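PDB 4DF3: fibrillarin-like rRNA/tRNA 2'-O-methyltransferase from Aeropyrum pernix, which probably methylates ribose 2'-hydroxyls of rRNA and tRNA at sites chosen by a guide RNA, with S-adenosylmethionine as the methyl donor. Local coordinates for residues 28-33 against 51-56; 110-115 against 130-135. The protein carries 2 engineered substitutions. All blocks are in the same frame, centred on the assembly; numbering follows the deposited sequence.

Contact 1 (28-33 against 51-56); sequences IATKNL and EYREWN
Thr-30 and Arg-53 form a hydrogen-bonded pair of an antiparallel ladder, with Arg-53 N 2.8 Å from Thr-30 O and Thr-30 N 3.0 Å from Arg-53 O. Non-hydrogen-bonded pairs flank it, Ala-29 with Glu-54 and Lys-31 with Tyr-52. Two further backbone bonds, Trp-55 N to Ile-28 O and Asn-32 N to Glu-51 O, lie beyond the paired residues. The N-to-C directions of the short strand pieces lie 136° apart, so the pair is strongly twisted.

Asn-32 turns its amide toward 51-56, with CG anti to the backbone N (chi1 -162°). Asn-32 ND2 donates a hydrogen bond to Glu-51 OE2 at 2.8 Å, nearly along the C-O axis, with the oxygen 25° out of the amide plane. Three more bonds fix this corner: Val-34 N to Asn-32 OD1, Asn-32 ND2 to Gln-37 O, and Gly-36 N to Glu-51 OE2. The side chains of Arg-53 and Asn-32 cross at about a right angle, with Arg-53 CD 3.4 Å from Asn-32 OD1. The Arg-53 guanidinium goes on to Asp-97, Glu-42 and Ser-93, and Thr-30 OG1 also bonds to Asp-97. Trp-55 CE3 comes to 3.9 Å from Thr-30 CG2. On the face that carries Lys-31 and Tyr-52, Lys-31 CE passes 3.7 Å from Tyr-52 OH, while Lys-31 NZ pairs with Glu-50.

These strands belong to the N-terminal antiparallel sheet of the fibrillarin fold. The Thr-30 and Arg-53 face packs on helix 90-99 of the methyltransferase domain, whose Thr-91 binds S-adenosylmethionine.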
loop_
_atom_site.group_PDB
_atom_site.type_symbol
_atom_site.label_atom_id
_atom_site.label_comp_id
_atom_site.label_asym_id
_atom_site.label_seq_id
_atom_site.Cartn_x
_atom_site.Cartn_y
_atom_site.Cartn_z
ATOM N N ILE A 28 1.523 -14.801 2.587
ATOM C CA ILE A 28 0.680 -13.982 3.425
ATOM C C ILE A 28 -0.568 -13.690 2.676
ATOM O O ILE A 28 -0.610 -13.831 1.448
ATOM C CB ILE A 28 1.342 -12.672 3.875
ATOM C CG1 ILE A 28 1.952 -11.939 2.666
ATOM C CG2 ILE A 28 2.375 -13.009 4.977
ATOM C CD1 ILE A 28 2.466 -10.473 3.011
ATOM N N ALA A 29 -1.630 -13.319 3.411
ATOM C CA ALA A 29 -2.933 -13.203 2.751
ATOM C C ALA A 29 -3.754 -12.209 3.622
ATOM O O ALA A 29 -3.408 -11.963 4.765
ATOM C CB ALA A 29 -3.646 -14.534 2.688
ATOM N N THR A 30 -4.780 -11.612 3.025
ATOM C CA THR A 30 -5.709 -10.833 3.804
ATOM C C THR A 30 -7.114 -11.549 3.766
ATOM O O THR A 30 -7.368 -12.369 2.934
ATOM C CB THR A 30 -5.831 -9.427 3.287
ATOM O OG1 THR A 30 -6.062 -9.447 1.860
ATOM C CG2 THR A 30 -4.622 -8.669 3.654
ATOM N N LYS A 31 -7.987 -11.220 4.713
ATOM C CA LYS A 31 -9.316 -11.802 4.713
ATOM C C LYS A 31 -10.173 -11.035 3.730
ATOM O O LYS A 31 -10.282 -9.792 3.807
ATOM C CB LYS A 31 -9.934 -11.698 6.109
ATOM C CG LYS A 31 -11.245 -12.479 6.231
ATOM C CD LYS A 31 -11.778 -12.386 7.691
ATOM C CE LYS A 31 -10.962 -13.369 8.561
ATOM N NZ LYS A 31 -11.467 -13.435 9.993
ATOM N N ASN A 32 -10.815 -11.789 2.843
ATOM C CA ASN A 32 -11.526 -11.165 1.746
ATOM C C ASN A 32 -12.725 -10.334 2.243
ATOM O O ASN A 32 -13.686 -10.883 2.812
ATOM C CB ASN A 32 -11.925 -12.230 0.707
ATOM C CG ASN A 32 -12.277 -11.608 -0.666
ATOM O OD1 ASN A 32 -12.416 -10.382 -0.775
ATOM N ND2 ASN A 32 -12.371 -12.444 -1.725
ATOM N N LEU A 33 -12.687 -9.012 2.034
ATOM C CA LEU A 33 -13.892 -8.188 2.376
ATOM C C LEU A 33 -15.089 -8.526 1.492
ATOM O O LEU A 33 -16.232 -8.211 1.871
ATOM C CB LEU A 33 -13.622 -6.705 2.189
ATOM C CG LEU A 33 -14.606 -5.706 2.787
ATOM C CD1 LEU A 33 -14.711 -5.854 4.316
ATOM C CD2 LEU A 33 -14.102 -4.285 2.423
ATOM N N GLU A 51 -12.755 -16.901 3.771
ATOM C CA GLU A 51 -12.030 -16.792 2.531
ATOM C C GLU A 51 -10.944 -15.747 2.685
ATOM O O GLU A 51 -11.198 -14.623 3.196
ATOM C CB GLU A 51 -12.942 -16.281 1.427
ATOM C CG GLU A 51 -12.365 -16.433 0.080
ATOM C CD GLU A 51 -13.362 -16.185 -1.019
ATOM O OE1 GLU A 51 -14.190 -17.072 -1.350
ATOM O OE2 GLU A 51 -13.268 -15.086 -1.581
ATOM N N TYR A 52 -9.767 -16.125 2.192
ATOM C CA TYR A 52 -8.552 -15.267 2.248
ATOM C C TYR A 52 -8.056 -15.079 0.834
ATOM O O TYR A 52 -8.184 -15.971 -0.018
ATOM C CB TYR A 52 -7.440 -15.941 3.107
ATOM C CG TYR A 52 -7.879 -16.103 4.552
ATOM C CD1 TYR A 52 -7.600 -15.154 5.478
ATOM C CD2 TYR A 52 -8.606 -17.261 4.964
ATOM C CE1 TYR A 52 -8.043 -15.279 6.843
ATOM C CE2 TYR A 52 -9.035 -17.408 6.321
ATOM C CZ TYR A 52 -8.736 -16.443 7.225
ATOM O OH TYR A 52 -9.148 -16.588 8.509
ATOM N N ARG A 53 -7.401 -13.948 0.604
ATOM C CA ARG A 53 -6.901 -13.604 -0.693
ATOM C C ARG A 53 -5.366 -13.570 -0.529
ATOM O O ARG A 53 -4.861 -12.778 0.263
ATOM C CB ARG A 53 -7.355 -12.191 -1.097
ATOM C CG ARG A 53 -8.877 -11.949 -1.305
ATOM C CD ARG A 53 -9.144 -10.443 -1.555
ATOM N NE ARG A 53 -8.424 -9.976 -2.662
ATOM C CZ ARG A 53 -7.660 -8.892 -2.700
ATOM N NH1 ARG A 53 -7.547 -8.044 -1.667
ATOM N NH2 ARG A 53 -7.108 -8.616 -3.840
ATOM N N GLU A 54 -4.647 -14.383 -1.296
ATOM C CA GLU A 54 -3.198 -14.289 -1.277
ATOM C C GLU A 54 -2.717 -12.843 -1.602
ATOM O O GLU A 54 -3.196 -12.234 -2.527
ATOM C CB GLU A 54 -2.569 -15.294 -2.252
ATOM C CG GLU A 54 -1.079 -15.277 -2.220
ATOM C CD GLU A 54 -0.505 -16.278 -3.268
ATOM O OE1 GLU A 54 -0.724 -16.101 -4.454
ATOM O OE2 GLU A 54 0.070 -17.299 -2.888
ATOM N N TRP A 55 -1.790 -12.337 -0.795
ATOM C CA TRP A 55 -1.221 -11.060 -0.997
ATOM C C TRP A 55 0.194 -11.291 -1.581
ATOM O O TRP A 55 1.171 -11.449 -0.847
ATOM C CB TRP A 55 -1.165 -10.286 0.306
ATOM C CG TRP A 55 -0.867 -8.788 0.142
ATOM C CD1 TRP A 55 -0.704 -8.111 -1.017
ATOM C CD2 TRP A 55 -0.805 -7.826 1.192
ATOM N NE1 TRP A 55 -0.491 -6.754 -0.751
ATOM C CE2 TRP A 55 -0.538 -6.568 0.598
ATOM C CE3 TRP A 55 -0.954 -7.914 2.594
ATOM C CZ2 TRP A 55 -0.415 -5.402 1.327
ATOM C CZ3 TRP A 55 -0.802 -6.737 3.355
ATOM C CH2 TRP A 55 -0.511 -5.490 2.710
ATOM N N ASN A 56 0.285 -11.234 -2.902
ATOM C CA ASN A 56 1.527 -11.702 -3.565
ATOM C C ASN A 56 2.539 -10.550 -3.573
ATOM O O ASN A 56 2.283 -9.526 -4.190
ATOM C CB ASN A 56 1.152 -12.000 -5.024
ATOM C CG ASN A 56 2.334 -12.530 -5.845
ATOM O OD1 ASN A 56 3.480 -12.649 -5.350
ATOM N ND2 ASN A 56 2.046 -12.910 -7.098
HETATM O O HOH W 1 2.234 -14.059 -0.246
HETATM O O HOH W 2 -13.784 -13.548 3.698
#

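Contact 2 (110-115 against 130-135). With SAM (S-adenosylmethionine), chain C.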
loop_
_atom_site.group_PDB
_atom_site.type_symbol
_atom_site.label_atom_id
_atom_site.label_comp_id
_atom_site.label_asym_id
_atom_site.label_seq_id
_atom_site.Cartn_x
_atom_site.Cartn_y
_atom_site.Cartn_z
ATOM N N PHE A 110 -4.421 9.386 -12.167
ATOM C CA PHE A 110 -4.643 10.419 -13.238
ATOM C C PHE A 110 -4.921 9.915 -14.659
ATOM O O PHE A 110 -5.245 10.733 -15.523
ATOM C CB PHE A 110 -3.620 11.545 -13.242
ATOM C CG PHE A 110 -2.269 11.215 -13.858
ATOM C CD1 PHE A 110 -1.400 12.295 -14.195
ATOM C CD2 PHE A 110 -1.852 9.899 -14.100
ATOM C CE1 PHE A 110 -0.129 12.068 -14.743
ATOM C CE2 PHE A 110 -0.574 9.651 -14.667
ATOM C CZ PHE A 110 0.285 10.723 -14.992
ATOM N N ALA A 111 -4.780 8.603 -14.898
ATOM C CA ALA A 111 -5.011 8.045 -16.251
ATOM C C ALA A 111 -6.429 7.519 -16.351
ATOM O O ALA A 111 -6.765 6.572 -15.662
ATOM C CB ALA A 111 -3.990 6.958 -16.629
ATOM N N PRO A 112 -7.279 8.147 -17.211
ATOM C CA PRO A 112 -8.641 7.619 -17.435
ATOM C C PRO A 112 -8.747 6.132 -17.719
ATOM O O PRO A 112 -9.673 5.499 -17.221
ATOM C CB PRO A 112 -9.138 8.427 -18.648
ATOM C CG PRO A 112 -8.402 9.723 -18.524
ATOM C CD PRO A 112 -7.031 9.365 -18.021
ATOM N N ARG A 113 -7.846 5.567 -18.514
ATOM C CA ARG A 113 -7.944 4.134 -18.840
ATOM C C ARG A 113 -7.674 3.252 -17.624
ATOM O O ARG A 113 -8.244 2.167 -17.499
ATOM C CB ARG A 113 -6.990 3.735 -19.973
ATOM C CG ARG A 113 -5.571 3.390 -19.505
ATOM C CD ARG A 113 -4.646 3.090 -20.670
ATOM N NE ARG A 113 -4.999 1.817 -21.300
ATOM C CZ ARG A 113 -4.434 1.355 -22.413
ATOM N NH1 ARG A 113 -3.497 2.086 -23.027
ATOM N NH2 ARG A 113 -4.814 0.184 -22.924
ATOM N N VAL A 114 -6.799 3.731 -16.736
ATOM C CA VAL A 114 -6.470 2.969 -15.501
ATOM C C VAL A 114 -7.641 3.124 -14.519
ATOM O O VAL A 114 -8.065 2.158 -13.884
ATOM C CB VAL A 114 -5.084 3.405 -14.960
ATOM C CG1 VAL A 114 -4.692 2.662 -13.685
ATOM C CG2 VAL A 114 -4.021 3.252 -16.043
ATOM N N MET A 115 -8.200 4.329 -14.443
ATOM C CA MET A 115 -9.403 4.565 -13.654
ATOM C C MET A 115 -10.569 3.605 -14.022
ATOM O O MET A 115 -11.183 2.990 -13.134
ATOM C CB MET A 115 -9.809 6.055 -13.716
ATOM C CG MET A 115 -11.013 6.392 -12.864
ATOM S SD MET A 115 -10.889 5.935 -11.096
ATOM C CE MET A 115 -9.701 7.173 -10.491
ATOM N N PRO A 130 -12.455 6.192 -5.484
ATOM C CA PRO A 130 -11.500 6.633 -6.504
ATOM C C PRO A 130 -11.726 8.139 -6.794
ATOM O O PRO A 130 -12.877 8.667 -6.762
ATOM C CB PRO A 130 -11.835 5.736 -7.744
ATOM C CG PRO A 130 -12.729 4.629 -7.174
ATOM C CD PRO A 130 -13.497 5.340 -6.067
ATOM N N ILE A 131 -10.593 8.812 -6.990
ATOM C CA ILE A 131 -10.510 10.210 -7.352
ATOM C C ILE A 131 -9.677 10.316 -8.658
ATOM O O ILE A 131 -8.456 9.943 -8.716
ATOM C CB ILE A 131 -9.839 10.968 -6.201
ATOM C CG1 ILE A 131 -10.703 10.800 -4.964
ATOM C CG2 ILE A 131 -9.684 12.485 -6.507
ATOM C CD1 ILE A 131 -10.177 11.577 -3.815
ATOM N N LEU A 132 -10.319 10.777 -9.732
ATOM C CA LEU A 132 -9.565 11.026 -10.989
ATOM C C LEU A 132 -8.861 12.350 -10.898
ATOM O O LEU A 132 -9.474 13.412 -10.969
ATOM C CB LEU A 132 -10.527 11.022 -12.209
ATOM C CG LEU A 132 -9.899 11.236 -13.606
ATOM C CD1 LEU A 132 -9.155 9.960 -14.136
ATOM C CD2 LEU A 132 -10.937 11.849 -14.617
ATOM N N GLY A 133 -7.575 12.322 -10.704
ATOM C CA GLY A 133 -6.887 13.582 -10.599
ATOM C C GLY A 133 -5.427 13.363 -10.548
ATOM O O GLY A 133 -4.972 12.222 -10.359
ATOM N N ASP A 134 -4.694 14.454 -10.736
ATOM C CA ASP A 134 -3.293 14.437 -10.708
ATOM C C ASP A 134 -2.862 14.740 -9.275
ATOM O O ASP A 134 -3.191 15.805 -8.731
ATOM C CB ASP A 134 -2.786 15.466 -11.717
ATOM C CG ASP A 134 -1.319 15.452 -11.900
ATOM O OD1 ASP A 134 -0.589 15.311 -10.897
ATOM O OD2 ASP A 134 -0.858 15.670 -13.059
ATOM N N ALA A 135 -2.070 13.833 -8.694
ATOM C CA ALA A 135 -1.601 13.989 -7.306
ATOM C C ALA A 135 -0.746 15.255 -7.121
ATOM O O ALA A 135 -0.537 15.704 -6.012
ATOM C CB ALA A 135 -0.782 12.695 -6.943
HETATM N N SAM C . 0.259 1.431 -6.273
HETATM C CA SAM C . -0.112 0.467 -7.349
HETATM C C SAM C . -0.098 -0.929 -6.720
HETATM O O SAM C . 0.691 -1.206 -5.792
HETATM O OXT SAM C . -0.877 -1.783 -7.130
HETATM C CB SAM C . 0.889 0.491 -8.556
HETATM C CG SAM C . 1.000 1.948 -8.970
HETATM S SD SAM C . 1.630 2.258 -10.644
HETATM C CE SAM C . 3.346 1.970 -10.138
HETATM C "C5'" SAM C . 1.639 4.088 -10.690
HETATM C "C4'" SAM C . 0.291 4.699 -11.083
HETATM O "O4'" SAM C . 0.205 6.089 -10.777
HETATM C "C3'" SAM C . -0.097 4.617 -12.552
HETATM O "O3'" SAM C . -1.346 3.918 -12.571
HETATM C "C2'" SAM C . -0.116 6.057 -13.089
HETATM O "O2'" SAM C . -1.139 6.266 -14.037
HETATM C "C1'" SAM C . -0.395 6.865 -11.830
HETATM N N9 SAM C . 0.242 8.196 -11.787
HETATM C C8 SAM C . 1.489 8.626 -12.255
HETATM N N7 SAM C . 1.616 9.980 -11.971
HETATM C C5 SAM C . 0.501 10.399 -11.357
HETATM C C6 SAM C . 0.129 11.633 -10.847
HETATM N N6 SAM C . 0.908 12.780 -10.919
HETATM N N1 SAM C . -1.122 11.598 -10.246
HETATM C C2 SAM C . -2.010 10.546 -10.109
HETATM N N3 SAM C . -1.607 9.326 -10.623
HETATM C C4 SAM C . -0.397 9.298 -11.245
#
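Phe-110 carries the adenine of S-adenosylmethionine over one face of its ring, with SAM C5 3.4 Å above the ring plane, over its centre. The site lies on a beta-alpha-beta unit of the Rossmann-like methyltransferase fold, made of strand 104-109, helix 112-121 and strand 128-132. The overlap is broad: Phe-110 CD2 is 3.3 Å from SAM C4, and CE2 and CZ reach under the five-membered ring. The first torsion, chi1 78°, sets CG between the backbone N and the carbonyl carbon and lays the ring against the base. The ribose O2' sits at the edge of the same ring, in its plane.

Asp-134 comes in at another part of the edge, its OD2 3.6 Å from Phe-110 CD1. Ring and carboxylate planes stand 84° apart. Asp-134 OD1 accepts a hydrogen bond from SAM N6 at 2.9 Å, while Asp-134 OD2 forms a salt bridge with Arg-136. Ala-135 N then donates to SAM N1 at 2.9 Å, almost straight at 175°. Together these two bonds read the amino group and N1 of the adenine. With an alanine in place of Phe-110, the adenine would lose the ring over one face and is likely to tilt about its remaining edge bonds.

Glu-109 OE2 bonds both to the cofactor and to the N of Ala-111, the residue at the N-cap position of helix 112-121. Next to the pocket this helix packs on the edge strand by apolar contacts. Leu-132 CD1 lies 4.0 Å from Met-115 CB and also touches Pro-112. Met-115 bends at chi2 and chi3 and crosses Pro-130 at about a right angle. Met-115 SD is 3.5 Å from Pro-130 CB, and Met-115 CE rests 3.5 Å from Ile-131 O.

How the contacts relate
Contact 1 closes before contact 2 opens along the chain. Their centres are 26 Å apart, and their nearest atoms stay about 13 Å from each other. They share no sheet. Contact 1 joins neighbouring strands 26-31 and 50-54 inside the five-stranded antiparallel sheet. Contact 2 lies at one border of the seven-stranded mixed sheet, where 128-132 is the outermost strand. The bound S-adenosylmethionine relates them. Contact 2 holds its adenine directly. Contact 1 is further off: the Trp-55 side chain is about 8 Å from the cofactor and about 5 Å from the side chain of Thr-91. Helix 90-99, which carries Thr-91, is touched by side chains of contact 1 and so connects the small sheet to the cofactor site.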